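Local coordinates for rhodopsin (Todarodes pacificus, PDB 3AYN), which detects light through its covalently bound retinal and, once the 11-cis chromophore isomerises to all-trans, activates G-protein signalling to phospholipase C for vision, at residues Tyr57-Thr62 against Pro320-Ala325; Leu76-Phe81 against Gly116-Met121; Met128-Arg133 against Phe218-Ile223; Glu180-Asn185 against Ala296-Val301. All blocks are in the same frame, centred on the assembly; numbering follows the deposited sequence.

Contact 1: residues Tyr57-Thr62 against Pro320-Ala325; sequences YLFTKT and PKFREA. With PLM (palmitic acid), chain D.
The short amphipathic cytoplasmic helix that follows the seventh transmembrane helix in class A receptors (helix 8) here meets the cytoplasmic end of the first: Phe322 and Ala325 pack on Leu58, Phe59 and Thr62. The short segments cross nearly perpendicularly, at 102°, with axes 10.4 Å apart. Phe322 carries the contact, its CG anti to the backbone N (chi1 -177°), which sends the ring across to the other helix. Its CE1 meets Leu58 CD2 at 3.7 Å. Next to this, Phe322 CD1 approaches Phe59 CE1 at 3.4 Å, the two rings inclined by 31° in an oblique pair. An alanine at Phe322 would remove this ring and would probably open a gap beside Leu58 and Phe59, leaving the Phe59 ring freer to turn. Phe59 also leans on Asn70 and Ile73 of helix 70-87, while Arg323, on a different side of its helix, forms a salt bridge with Glu343. Ala325 CB lies 4.0 Å from Leu58 CG. Where the first helix ends, Leu58 O accepts hydrogen bonds from the backbone N of Thr62 and, from the opposite face of its plane, from Thr62 OG1 at 2.9 Å; that OG1 also rests 3.9 Å from Ala325 CB.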
# COMPACT_ATOMS: atom_id res chain seq x y z
N TYR A 57 -3.13 -12.05 -10.63
CA TYR A 57 -3.61 -13.05 -11.58
C TYR A 57 -4.64 -12.45 -12.52
O TYR A 57 -4.44 -12.41 -13.73
CB TYR A 57 -4.21 -14.24 -10.83
CG TYR A 57 -4.74 -15.34 -11.72
CD1 TYR A 57 -6.10 -15.64 -11.76
CD2 TYR A 57 -3.88 -16.08 -12.53
CE1 TYR A 57 -6.60 -16.65 -12.58
CE2 TYR A 57 -4.37 -17.09 -13.36
CZ TYR A 57 -5.72 -17.36 -13.38
OH TYR A 57 -6.21 -18.35 -14.20
N LEU A 58 -5.74 -11.97 -11.95
CA LEU A 58 -6.82 -11.37 -12.72
C LEU A 58 -6.40 -10.17 -13.57
O LEU A 58 -6.77 -10.09 -14.74
CB LEU A 58 -7.98 -11.00 -11.79
CG LEU A 58 -9.17 -11.97 -11.68
CD1 LEU A 58 -8.72 -13.41 -11.67
CD2 LEU A 58 -9.96 -11.68 -10.42
N PHE A 59 -5.62 -9.24 -13.01
CA PHE A 59 -5.20 -8.07 -13.78
C PHE A 59 -4.26 -8.35 -14.94
O PHE A 59 -4.35 -7.70 -15.98
CB PHE A 59 -4.59 -7.00 -12.87
CG PHE A 59 -5.58 -5.97 -12.39
CD1 PHE A 59 -6.40 -6.23 -11.29
CD2 PHE A 59 -5.73 -4.76 -13.06
CE1 PHE A 59 -7.35 -5.30 -10.87
CE2 PHE A 59 -6.67 -3.82 -12.64
CZ PHE A 59 -7.48 -4.10 -11.54
N THR A 60 -3.35 -9.30 -14.77
CA THR A 60 -2.42 -9.62 -15.86
C THR A 60 -3.08 -10.51 -16.92
O THR A 60 -2.60 -10.56 -18.05
CB THR A 60 -1.15 -10.34 -15.34
OG1 THR A 60 -1.52 -11.42 -14.48
CG2 THR A 60 -0.23 -9.38 -14.60
N LYS A 61 -4.17 -11.18 -16.57
CA LYS A 61 -4.82 -12.08 -17.51
C LYS A 61 -6.17 -11.69 -18.10
O LYS A 61 -6.63 -12.34 -19.03
CB LYS A 61 -4.93 -13.47 -16.87
CG LYS A 61 -3.58 -14.12 -16.56
CD LYS A 61 -2.73 -14.27 -17.82
CE LYS A 61 -1.34 -14.78 -17.50
NZ LYS A 61 -0.45 -14.70 -18.69
N THR A 62 -6.82 -10.66 -17.57
CA THR A 62 -8.10 -10.25 -18.11
C THR A 62 -7.86 -9.19 -19.18
O THR A 62 -6.95 -8.37 -19.06
CB THR A 62 -9.04 -9.70 -17.02
OG1 THR A 62 -9.28 -10.71 -16.04
CG2 THR A 62 -10.35 -9.24 -17.63
N PRO A 320 -15.66 -2.22 -10.39
CA PRO A 320 -16.53 -2.91 -11.35
C PRO A 320 -15.87 -3.94 -12.28
O PRO A 320 -16.20 -5.13 -12.22
CB PRO A 320 -17.19 -1.76 -12.11
CG PRO A 320 -16.16 -0.69 -12.06
CD PRO A 320 -15.66 -0.77 -10.64
N LYS A 321 -14.96 -3.51 -13.14
CA LYS A 321 -14.32 -4.47 -14.04
C LYS A 321 -13.70 -5.61 -13.24
O LYS A 321 -13.85 -6.78 -13.61
CB LYS A 321 -13.26 -3.80 -14.91
CG LYS A 321 -13.81 -3.11 -16.15
CD LYS A 321 -12.69 -2.52 -16.99
CE LYS A 321 -13.21 -1.86 -18.27
NZ LYS A 321 -12.10 -1.20 -19.05
N PHE A 322 -13.01 -5.28 -12.15
CA PHE A 322 -12.38 -6.30 -11.32
C PHE A 322 -13.42 -7.23 -10.72
O PHE A 322 -13.22 -8.44 -10.69
CB PHE A 322 -11.57 -5.63 -10.20
CG PHE A 322 -10.82 -6.60 -9.34
CD1 PHE A 322 -9.85 -7.44 -9.89
CD2 PHE A 322 -11.06 -6.67 -7.97
CE1 PHE A 322 -9.13 -8.33 -9.10
CE2 PHE A 322 -10.35 -7.56 -7.17
CZ PHE A 322 -9.38 -8.39 -7.73
N ARG A 323 -14.52 -6.67 -10.24
CA ARG A 323 -15.59 -7.46 -9.65
C ARG A 323 -16.20 -8.38 -10.70
O ARG A 323 -16.65 -9.48 -10.40
CB ARG A 323 -16.67 -6.53 -9.08
CG ARG A 323 -16.30 -5.89 -7.74
CD ARG A 323 -17.31 -4.84 -7.30
NE ARG A 323 -18.70 -5.32 -7.32
CZ ARG A 323 -19.22 -6.19 -6.46
NH1 ARG A 323 -18.49 -6.71 -5.49
NH2 ARG A 323 -20.50 -6.53 -6.57
N GLU A 324 -16.20 -7.91 -11.94
CA GLU A 324 -16.73 -8.68 -13.06
C GLU A 324 -15.86 -9.93 -13.16
O GLU A 324 -16.34 -11.06 -13.01
CB GLU A 324 -16.62 -7.86 -14.34
CG GLU A 324 -17.49 -8.30 -15.48
CD GLU A 324 -17.07 -7.65 -16.79
OE1 GLU A 324 -17.89 -7.61 -17.74
OE2 GLU A 324 -15.91 -7.19 -16.87
N ALA A 325 -14.58 -9.71 -13.41
CA ALA A 325 -13.60 -10.79 -13.53
C ALA A 325 -13.71 -11.82 -12.41
O ALA A 325 -13.65 -13.02 -12.65
CB ALA A 325 -12.19 -10.19 -13.55
C1 PLM D . 2.53 -15.13 -16.27
O2 PLM D . 2.34 -16.23 -16.75
C2 PLM D . 1.61 -14.65 -15.15
C3 PLM D . 2.32 -13.75 -14.13
C4 PLM D . 1.96 -14.18 -12.72
C5 PLM D . 2.76 -13.43 -11.69
C6 PLM D . 2.35 -13.92 -10.32
C7 PLM D . 3.41 -13.56 -9.29
C8 PLM D . 3.03 -14.04 -7.88
C9 PLM D . 4.03 -13.56 -6.82
CA PLM D . 5.16 -14.53 -6.58
CB PLM D . 6.46 -13.79 -6.29
CC PLM D . 7.06 -14.19 -4.96
CD PLM D . 8.34 -13.43 -4.70
CE PLM D . 8.67 -13.42 -3.23
CF PLM D . 10.09 -13.87 -2.95
CG PLM D . 10.42 -13.85 -1.46

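Contact 2: residues Leu76-Phe81 against Gly116-Met121; sequences LAFSDF and GIFGFM. With RET (retinal), chain C; PLM (palmitic acid), chain D.
Phe118 O, on the third transmembrane helix, accepts a hydrogen bond from water 1 at 3.0 Å and a weak one from the hydroxyl of Ser122. The same water donates to Asp80 OD2 of the second helix at 3.1 Å and so bridges the two helices, whose short segments run at 150° with axes 9.0 Å apart. Asp80 OD2 is also hydrogen-bonded to Ser122 OG, which gives the carboxylate a direct tie to the third helix as well as the water-mediated one. Ser79 OG lies close to Phe118 O, but the angle is poor; it is hydrogen-bonded to Ser122 OG. With OG anti to the backbone N (chi1 -176°), Ser79 also brings its oxygen to the edge of the Phe118 ring, 3.4 Å from CD2.

The apolar side of the contact lies next to these groups. Met121 bends at its last torsion so that its CE methyl reaches Ser79 CB at 3.6 Å and sits in the plane of the Phe118 ring, at its edge. Phe118 CE2 in turn comes to the edge of the Phe78 ring, 4.2 Å from Phe78 CE2. The two helices also meet different ligands: Phe78, at the margin of the contact, and Phe81 touch a palmitic acid, whereas Gly116 CA approaches retinal C10 at 3.5 Å.

Asp80 belongs to the LAxxD sequence of class A receptors and touches Asn311 of the NPxxY sequence. Placing this carboxylate, a water and serine hydroxyls within a mainly apolar interface implies a polar network inside the membrane that is likely to stabilise the buried acid.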
# COMPACT_ATOMS: atom_id res chain seq x y z
N LEU A 76 1.55 -2.73 -7.09
CA LEU A 76 1.10 -2.53 -5.72
C LEU A 76 0.77 -3.88 -5.08
O LEU A 76 1.13 -4.14 -3.93
CB LEU A 76 -0.16 -1.65 -5.70
CG LEU A 76 -0.40 -0.63 -4.57
CD1 LEU A 76 -1.89 -0.40 -4.44
CD2 LEU A 76 0.15 -1.12 -3.24
N ALA A 77 0.09 -4.74 -5.83
CA ALA A 77 -0.28 -6.07 -5.34
C ALA A 77 0.95 -6.95 -5.14
O ALA A 77 0.98 -7.76 -4.22
CB ALA A 77 -1.25 -6.74 -6.32
N PHE A 78 1.98 -6.78 -5.98
CA PHE A 78 3.20 -7.56 -5.85
C PHE A 78 3.85 -7.12 -4.55
O PHE A 78 4.34 -7.94 -3.77
CB PHE A 78 4.16 -7.29 -7.00
CG PHE A 78 5.43 -8.10 -6.93
CD1 PHE A 78 5.53 -9.33 -7.57
CD2 PHE A 78 6.52 -7.65 -6.18
CE1 PHE A 78 6.69 -10.10 -7.46
CE2 PHE A 78 7.68 -8.42 -6.07
CZ PHE A 78 7.76 -9.65 -6.71
N SER A 79 3.85 -5.82 -4.35
CA SER A 79 4.42 -5.20 -3.16
C SER A 79 3.74 -5.76 -1.92
O SER A 79 4.39 -6.23 -0.99
CB SER A 79 4.23 -3.68 -3.22
OG SER A 79 4.85 -3.03 -2.13
N ASP A 80 2.41 -5.71 -1.92
CA ASP A 80 1.64 -6.19 -0.78
C ASP A 80 1.71 -7.70 -0.60
O ASP A 80 1.62 -8.21 0.52
CB ASP A 80 0.20 -5.73 -0.92
CG ASP A 80 0.07 -4.24 -0.80
OD1 ASP A 80 -1.01 -3.70 -1.13
OD2 ASP A 80 1.06 -3.60 -0.37
N PHE A 81 1.86 -8.41 -1.71
CA PHE A 81 1.97 -9.86 -1.65
C PHE A 81 3.24 -10.23 -0.87
O PHE A 81 3.17 -10.96 0.13
CB PHE A 81 2.07 -10.46 -3.06
CG PHE A 81 2.29 -11.94 -3.06
CD1 PHE A 81 1.23 -12.82 -2.91
CD2 PHE A 81 3.58 -12.47 -3.13
CE1 PHE A 81 1.45 -14.19 -2.82
CE2 PHE A 81 3.81 -13.83 -3.04
CZ PHE A 81 2.75 -14.69 -2.88
N GLY A 116 10.31 -2.65 4.98
CA GLY A 116 10.42 -1.25 4.61
C GLY A 116 10.40 -1.00 3.13
O GLY A 116 9.72 -0.08 2.66
N ILE A 117 11.14 -1.82 2.39
CA ILE A 117 11.24 -1.69 0.94
C ILE A 117 9.88 -1.72 0.24
O ILE A 117 9.65 -0.97 -0.71
CB ILE A 117 12.14 -2.82 0.35
CG1 ILE A 117 12.51 -2.51 -1.10
CG2 ILE A 117 11.43 -4.14 0.39
CD1 ILE A 117 13.60 -3.40 -1.66
N PHE A 118 8.97 -2.57 0.72
CA PHE A 118 7.65 -2.66 0.12
C PHE A 118 6.62 -1.76 0.76
O PHE A 118 5.54 -1.55 0.22
CB PHE A 118 7.16 -4.11 0.10
CG PHE A 118 7.91 -4.96 -0.87
CD1 PHE A 118 8.84 -5.90 -0.43
CD2 PHE A 118 7.75 -4.75 -2.23
CE1 PHE A 118 9.62 -6.62 -1.33
CE2 PHE A 118 8.52 -5.46 -3.15
CZ PHE A 118 9.46 -6.40 -2.70
N GLY A 119 6.98 -1.22 1.93
CA GLY A 119 6.09 -0.29 2.60
C GLY A 119 6.27 1.01 1.86
O GLY A 119 5.30 1.71 1.57
N PHE A 120 7.52 1.33 1.52
CA PHE A 120 7.83 2.54 0.78
C PHE A 120 7.32 2.41 -0.64
O PHE A 120 6.95 3.40 -1.28
CB PHE A 120 9.35 2.78 0.73
CG PHE A 120 9.96 3.18 2.04
CD1 PHE A 120 11.25 2.78 2.37
CD2 PHE A 120 9.25 3.96 2.95
CE1 PHE A 120 11.84 3.15 3.58
CE2 PHE A 120 9.83 4.33 4.17
CZ PHE A 120 11.13 3.92 4.49
N MET A 121 7.28 1.17 -1.14
CA MET A 121 6.83 0.92 -2.50
C MET A 121 5.33 1.04 -2.66
O MET A 121 4.85 1.51 -3.70
CB MET A 121 7.30 -0.46 -2.97
CG MET A 121 7.08 -0.67 -4.46
SD MET A 121 8.17 -1.90 -5.20
CE MET A 121 7.09 -3.29 -5.29
C1 RET C . 7.81 4.82 8.29
C2 RET C . 6.50 5.64 8.20
C3 RET C . 5.27 4.89 7.72
C4 RET C . 5.54 4.17 6.40
C5 RET C . 6.80 3.32 6.40
C6 RET C . 7.85 3.60 7.26
C7 RET C . 9.13 2.75 7.26
C8 RET C . 9.27 1.47 7.64
C9 RET C . 10.45 0.59 7.62
C10 RET C . 10.42 -0.68 8.06
C11 RET C . 9.30 -1.33 8.65
C12 RET C . 9.18 -2.63 9.04
C13 RET C . 8.01 -3.18 9.68
C14 RET C . 7.96 -4.52 9.99
C15 RET C . 6.82 -5.12 10.64
C16 RET C . 8.95 5.81 8.02
C17 RET C . 8.00 4.31 9.73
C18 RET C . 6.73 2.22 5.40
C19 RET C . 11.75 1.12 7.05
C20 RET C . 6.85 -2.24 9.99
C1 PLM D . 2.53 -15.13 -16.27
O2 PLM D . 2.34 -16.23 -16.75
C2 PLM D . 1.61 -14.65 -15.15
C3 PLM D . 2.32 -13.75 -14.13
C4 PLM D . 1.96 -14.18 -12.72
C5 PLM D . 2.76 -13.43 -11.69
C6 PLM D . 2.35 -13.92 -10.32
C7 PLM D . 3.41 -13.56 -9.29
C8 PLM D . 3.03 -14.04 -7.88
C9 PLM D . 4.03 -13.56 -6.82
CA PLM D . 5.16 -14.53 -6.58
CB PLM D . 6.46 -13.79 -6.29
CC PLM D . 7.06 -14.19 -4.96
CD PLM D . 8.34 -13.43 -4.70
CE PLM D . 8.67 -13.42 -3.23
CF PLM D . 10.09 -13.87 -2.95
CG PLM D . 10.42 -13.85 -1.46
O HOH W 1 3.55 -3.43 1.47

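Contact 3: residues Met128-Arg133 against Phe218-Ile223; sequences MISIDR and FCYFNI
Helix segments 128-133 and 218-223 run side by side in nearly the same direction, at 25° with axes 8.7 Å apart, and come closest at Ser130 and Cys219, whose CA atoms are 5.9 Å apart. The small side chains at this point permit the approach: Cys219 CB packs against Ser130 O, and Cys219 SG touches both Ser130 OG and, at 3.8 Å, Ile131 CG1. No hydrogen bond spans the two segments, and Ser130 OG bonds to Ala127 O within its own helix.

Tyr220 starts beside the interface rather than within it, but its ring reaches across to the third helix. Tyr220 CE2 comes to 3.3 Å from Ser130 CB in an oblique approach, and Tyr220 OH ends 3.4 Å from Ser130 CA. The ring also touches Ser263 and Ile264, so it fills the angle between the third, fifth and sixth helices. A leucine in its place would lack the hydroxyl and much of the flat surface, and is likely to leave Ser130 CB poorly covered and a gap toward the sixth helix.

One turn further toward the cytoplasm, Ile223 CD1 meets Arg133 CB at 3.7 Å. The arginine then bends at chi2 (-55°) and chi3, which carries its guanidinium away from the fifth helix and back to Asp132. There Arg133 NH2 forms a salt bridge with Asp132 OD1, which it meets on the syn side but 25° out of the carboxylate plane, while NH1 pairs with Glu256 of the sixth helix. Asp132, Arg133 and Tyr134 form the DRY motif, and the link to Glu256 matches the ionic lock associated with inactive class A receptors.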
# COMPACT_ATOMS: atom_id res chain seq x y z
N MET A 128 2.29 7.19 -8.03
CA MET A 128 2.24 7.07 -9.49
C MET A 128 0.79 6.93 -9.95
O MET A 128 0.42 7.39 -11.04
CB MET A 128 3.02 5.84 -9.97
CG MET A 128 4.48 5.83 -9.59
SD MET A 128 5.29 7.40 -9.99
CE MET A 128 5.67 7.99 -8.35
N ILE A 129 -0.03 6.30 -9.12
CA ILE A 129 -1.43 6.12 -9.47
C ILE A 129 -2.16 7.44 -9.33
O ILE A 129 -3.08 7.74 -10.11
CB ILE A 129 -2.12 5.09 -8.57
CG1 ILE A 129 -1.44 3.73 -8.72
CG2 ILE A 129 -3.61 5.02 -8.94
CD1 ILE A 129 -1.92 2.66 -7.73
N SER A 130 -1.76 8.23 -8.34
CA SER A 130 -2.38 9.53 -8.10
C SER A 130 -2.03 10.48 -9.25
O SER A 130 -2.79 11.40 -9.56
CB SER A 130 -1.90 10.11 -6.76
OG SER A 130 -0.53 10.47 -6.81
N ILE A 131 -0.88 10.24 -9.87
CA ILE A 131 -0.44 11.05 -11.00
C ILE A 131 -1.29 10.72 -12.22
O ILE A 131 -1.77 11.62 -12.93
CB ILE A 131 1.05 10.81 -11.32
CG1 ILE A 131 1.92 11.30 -10.16
CG2 ILE A 131 1.43 11.54 -12.59
CD1 ILE A 131 3.39 11.07 -10.38
N ASP A 132 -1.49 9.43 -12.47
CA ASP A 132 -2.30 8.99 -13.61
C ASP A 132 -3.67 9.64 -13.47
O ASP A 132 -4.20 10.20 -14.42
CB ASP A 132 -2.45 7.45 -13.61
CG ASP A 132 -3.48 6.95 -14.63
OD1 ASP A 132 -4.61 6.61 -14.22
OD2 ASP A 132 -3.15 6.90 -15.83
N ARG A 133 -4.22 9.57 -12.26
CA ARG A 133 -5.52 10.14 -11.96
C ARG A 133 -5.57 11.64 -12.30
O ARG A 133 -6.57 12.14 -12.83
CB ARG A 133 -5.87 9.92 -10.48
CG ARG A 133 -6.21 8.48 -10.10
CD ARG A 133 -7.34 7.91 -10.96
NE ARG A 133 -6.86 7.50 -12.28
CZ ARG A 133 -7.64 7.19 -13.32
NH1 ARG A 133 -8.96 7.23 -13.21
NH2 ARG A 133 -7.09 6.84 -14.47
N PHE A 218 -0.84 16.74 -3.77
CA PHE A 218 -0.70 17.66 -4.91
C PHE A 218 -1.52 17.20 -6.11
O PHE A 218 -1.96 18.03 -6.90
CB PHE A 218 0.79 17.78 -5.30
CG PHE A 218 1.03 18.57 -6.56
CD1 PHE A 218 0.88 17.98 -7.81
CD2 PHE A 218 1.41 19.91 -6.50
CE1 PHE A 218 1.10 18.70 -8.98
CE2 PHE A 218 1.63 20.65 -7.67
CZ PHE A 218 1.48 20.04 -8.91
N CYS A 219 -1.74 15.90 -6.23
CA CYS A 219 -2.51 15.34 -7.33
C CYS A 219 -4.00 15.32 -7.03
O CYS A 219 -4.81 15.68 -7.88
CB CYS A 219 -2.04 13.92 -7.66
SG CYS A 219 -0.42 13.81 -8.44
N TYR A 220 -4.36 14.90 -5.83
CA TYR A 220 -5.77 14.85 -5.47
C TYR A 220 -6.31 16.23 -5.18
O TYR A 220 -7.42 16.57 -5.62
CB TYR A 220 -5.97 13.91 -4.28
CG TYR A 220 -5.72 12.47 -4.66
CD1 TYR A 220 -6.50 11.84 -5.63
CD2 TYR A 220 -4.64 11.76 -4.12
CE1 TYR A 220 -6.21 10.55 -6.06
CE2 TYR A 220 -4.34 10.47 -4.55
CZ TYR A 220 -5.13 9.87 -5.52
OH TYR A 220 -4.81 8.61 -5.97
N PHE A 221 -5.55 17.05 -4.48
CA PHE A 221 -6.01 18.40 -4.21
C PHE A 221 -6.14 19.12 -5.55
O PHE A 221 -6.90 20.07 -5.69
CB PHE A 221 -5.03 19.17 -3.32
CG PHE A 221 -5.51 20.54 -2.94
CD1 PHE A 221 -6.66 20.69 -2.16
CD2 PHE A 221 -4.84 21.68 -3.37
CE1 PHE A 221 -7.13 21.96 -1.82
CE2 PHE A 221 -5.30 22.95 -3.04
CZ PHE A 221 -6.45 23.09 -2.26
N ASN A 222 -5.37 18.64 -6.52
CA ASN A 222 -5.38 19.21 -7.86
C ASN A 222 -6.56 18.70 -8.67
O ASN A 222 -6.97 19.32 -9.65
CB ASN A 222 -4.07 18.87 -8.57
CG ASN A 222 -3.71 19.87 -9.62
OD1 ASN A 222 -4.52 20.19 -10.50
ND2 ASN A 222 -2.49 20.39 -9.55
N ILE A 223 -7.10 17.56 -8.26
CA ILE A 223 -8.25 16.95 -8.93
C ILE A 223 -9.51 17.57 -8.35
O ILE A 223 -10.55 17.64 -9.02
CB ILE A 223 -8.26 15.41 -8.70
CG1 ILE A 223 -7.14 14.76 -9.54
CG2 ILE A 223 -9.61 14.82 -9.06
CD1 ILE A 223 -7.05 13.26 -9.40

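Contact 4: residues Glu180-Asn185 against Ala296-Val301; sequences EGVLCN and AAQLPV. With RET (retinal), chain C.
A bend at chi2 (56°) turns the amide of Gln298 out from its helix into the loop 180-185, and Asn185, with CG between its backbone N and carbonyl carbon (chi1 76°), turns its own amide to meet it. The two amide planes stand 89° apart. Gln298 NE2 donates to Asn185 OD1 at 3.2 Å; the acceptor lies close to the plane of the Gln298 amide, whereas the donor is tilted from the carbonyl plane of Asn185. Gln298 OE1 meanwhile accepts a hydrogen bond from the backbone N of Val182 at 2.9 Å, in its carbonyl plane, and a further bond from water 2 at 3.0 Å. That water accepts from Cys184 N, so one buried glutamine binds the loop at several points.

Gly181 passes beside OE1, its CA 3.4 Å away, where any side chain would point toward Gln298. On the retinal side of this network, Asn185 ND2 donates to the anti lone pair of Glu180 OE2 at 3.2 Å, while Glu180 OE1 is held by Tyr277 and Tyr190. Glu180 OE2 also meets Val301 CG2, which lies 3.7 Å from retinal C15.

C15 is the carbon that Lys305 links as the retinylidene. The loop sits between the strands of a β-hairpin, next to Cys186 with its disulfide to Cys108. This is the second extracellular loop acting as the lid over the opsin retinal pocket, with a carboxylate near the Schiff-base end, consistent with a counterion role.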
# COMPACT_ATOMS: atom_id res chain seq x y z
N GLU A 180 12.11 -5.79 17.73
CA GLU A 180 11.37 -4.75 18.43
C GLU A 180 10.28 -5.40 19.28
O GLU A 180 10.06 -6.61 19.21
CB GLU A 180 10.75 -3.76 17.44
CG GLU A 180 9.44 -4.22 16.79
CD GLU A 180 8.98 -3.25 15.73
OE1 GLU A 180 9.22 -2.04 15.90
OE2 GLU A 180 8.37 -3.68 14.73
N GLY A 181 9.60 -4.58 20.08
CA GLY A 181 8.52 -5.08 20.92
C GLY A 181 8.80 -6.37 21.65
O GLY A 181 9.73 -6.45 22.47
N VAL A 182 8.00 -7.39 21.37
CA VAL A 182 8.15 -8.69 22.02
C VAL A 182 9.28 -9.52 21.42
O VAL A 182 9.47 -10.69 21.77
CB VAL A 182 6.83 -9.49 21.97
CG1 VAL A 182 5.75 -8.74 22.73
CG2 VAL A 182 6.41 -9.72 20.53
N LEU A 183 10.02 -8.91 20.50
CA LEU A 183 11.18 -9.54 19.87
C LEU A 183 10.89 -10.75 18.99
O LEU A 183 11.63 -11.74 19.03
CB LEU A 183 12.18 -9.92 20.96
CG LEU A 183 12.36 -8.83 22.01
CD1 LEU A 183 13.29 -9.29 23.11
CD2 LEU A 183 12.87 -7.57 21.33
N CYS A 184 9.82 -10.70 18.20
CA CYS A 184 9.46 -11.81 17.32
C CYS A 184 9.27 -11.38 15.88
O CYS A 184 8.65 -12.08 15.09
CB CYS A 184 8.22 -12.52 17.82
SG CYS A 184 8.59 -13.51 19.26
N ASN A 185 9.76 -10.19 15.58
CA ASN A 185 9.72 -9.68 14.23
C ASN A 185 10.78 -8.59 14.23
O ASN A 185 11.27 -8.19 15.29
CB ASN A 185 8.33 -9.14 13.87
CG ASN A 185 8.03 -7.79 14.50
OD1 ASN A 185 7.59 -7.71 15.65
ND2 ASN A 185 8.29 -6.72 13.74
N ALA A 296 2.98 -0.82 23.29
CA ALA A 296 2.99 0.49 22.63
C ALA A 296 3.53 0.37 21.22
O ALA A 296 3.07 1.04 20.29
CB ALA A 296 3.84 1.46 23.43
N ALA A 297 4.53 -0.50 21.07
CA ALA A 297 5.15 -0.72 19.77
C ALA A 297 4.48 -1.89 19.02
O ALA A 297 4.08 -1.75 17.87
CB ALA A 297 6.65 -0.99 19.95
N GLN A 298 4.33 -3.03 19.69
CA GLN A 298 3.74 -4.20 19.07
C GLN A 298 2.35 -4.02 18.43
O GLN A 298 2.21 -4.15 17.21
CB GLN A 298 3.68 -5.35 20.09
CG GLN A 298 3.83 -6.74 19.46
CD GLN A 298 5.11 -6.87 18.66
OE1 GLN A 298 6.21 -6.84 19.21
NE2 GLN A 298 4.98 -7.01 17.34
N LEU A 299 1.34 -3.73 19.23
CA LEU A 299 -0.01 -3.58 18.71
C LEU A 299 -0.13 -2.62 17.52
O LEU A 299 -0.92 -2.86 16.60
CB LEU A 299 -0.97 -3.16 19.83
CG LEU A 299 -1.73 -4.29 20.55
CD1 LEU A 299 -0.79 -5.29 21.21
CD2 LEU A 299 -2.63 -3.66 21.59
N PRO A 300 0.63 -1.51 17.53
CA PRO A 300 0.53 -0.60 16.38
C PRO A 300 1.31 -1.11 15.15
O PRO A 300 1.03 -0.69 14.02
CB PRO A 300 1.09 0.71 16.93
CG PRO A 300 0.79 0.62 18.40
CD PRO A 300 1.19 -0.81 18.70
N VAL A 301 2.28 -2.00 15.36
CA VAL A 301 3.05 -2.55 14.23
C VAL A 301 2.19 -3.61 13.54
O VAL A 301 2.24 -3.75 12.32
CB VAL A 301 4.44 -3.18 14.66
CG1 VAL A 301 4.26 -4.57 15.25
CG2 VAL A 301 5.37 -3.25 13.44
C1 RET C . 7.81 4.82 8.29
C2 RET C . 6.50 5.64 8.20
C3 RET C . 5.27 4.89 7.72
C4 RET C . 5.54 4.17 6.40
C5 RET C . 6.80 3.32 6.40
C6 RET C . 7.85 3.60 7.26
C7 RET C . 9.13 2.75 7.26
C8 RET C . 9.27 1.47 7.64
C9 RET C . 10.45 0.59 7.62
C10 RET C . 10.42 -0.68 8.06
C11 RET C . 9.30 -1.33 8.65
C12 RET C . 9.18 -2.63 9.04
C13 RET C . 8.01 -3.18 9.68
C14 RET C . 7.96 -4.52 9.99
C15 RET C . 6.82 -5.12 10.64
C16 RET C . 8.95 5.81 8.02
C17 RET C . 8.00 4.31 9.73
C18 RET C . 6.73 2.22 5.40
C19 RET C . 11.75 1.12 7.05
C20 RET C . 6.85 -2.24 9.99
O HOH W 2 7.64 -9.00 17.74

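Overall arrangement
From the N terminus, the chain leaves the first segment of contact 1 at the end of helix 31-61, and every other contact is nested inside the long loop that contact 1 closes only at 320-325. Contact 2 closes first, joining helix 70-87 to helix 104-138. Further along helix 104-138 contact 3 opens, in series with contact 2 and about 4 Å from it at the nearest atoms. Before contact 3 closes on helix 195-224, the extracellular loop 180-185 opens contact 4, which closes on helix 294-306, so contacts 3 and 4 cross. Contacts 1 and 3 tie the cytoplasmic half, contact 4 the retinal lid about 34 Å from contact 3 between centres, and contact 2 the middle.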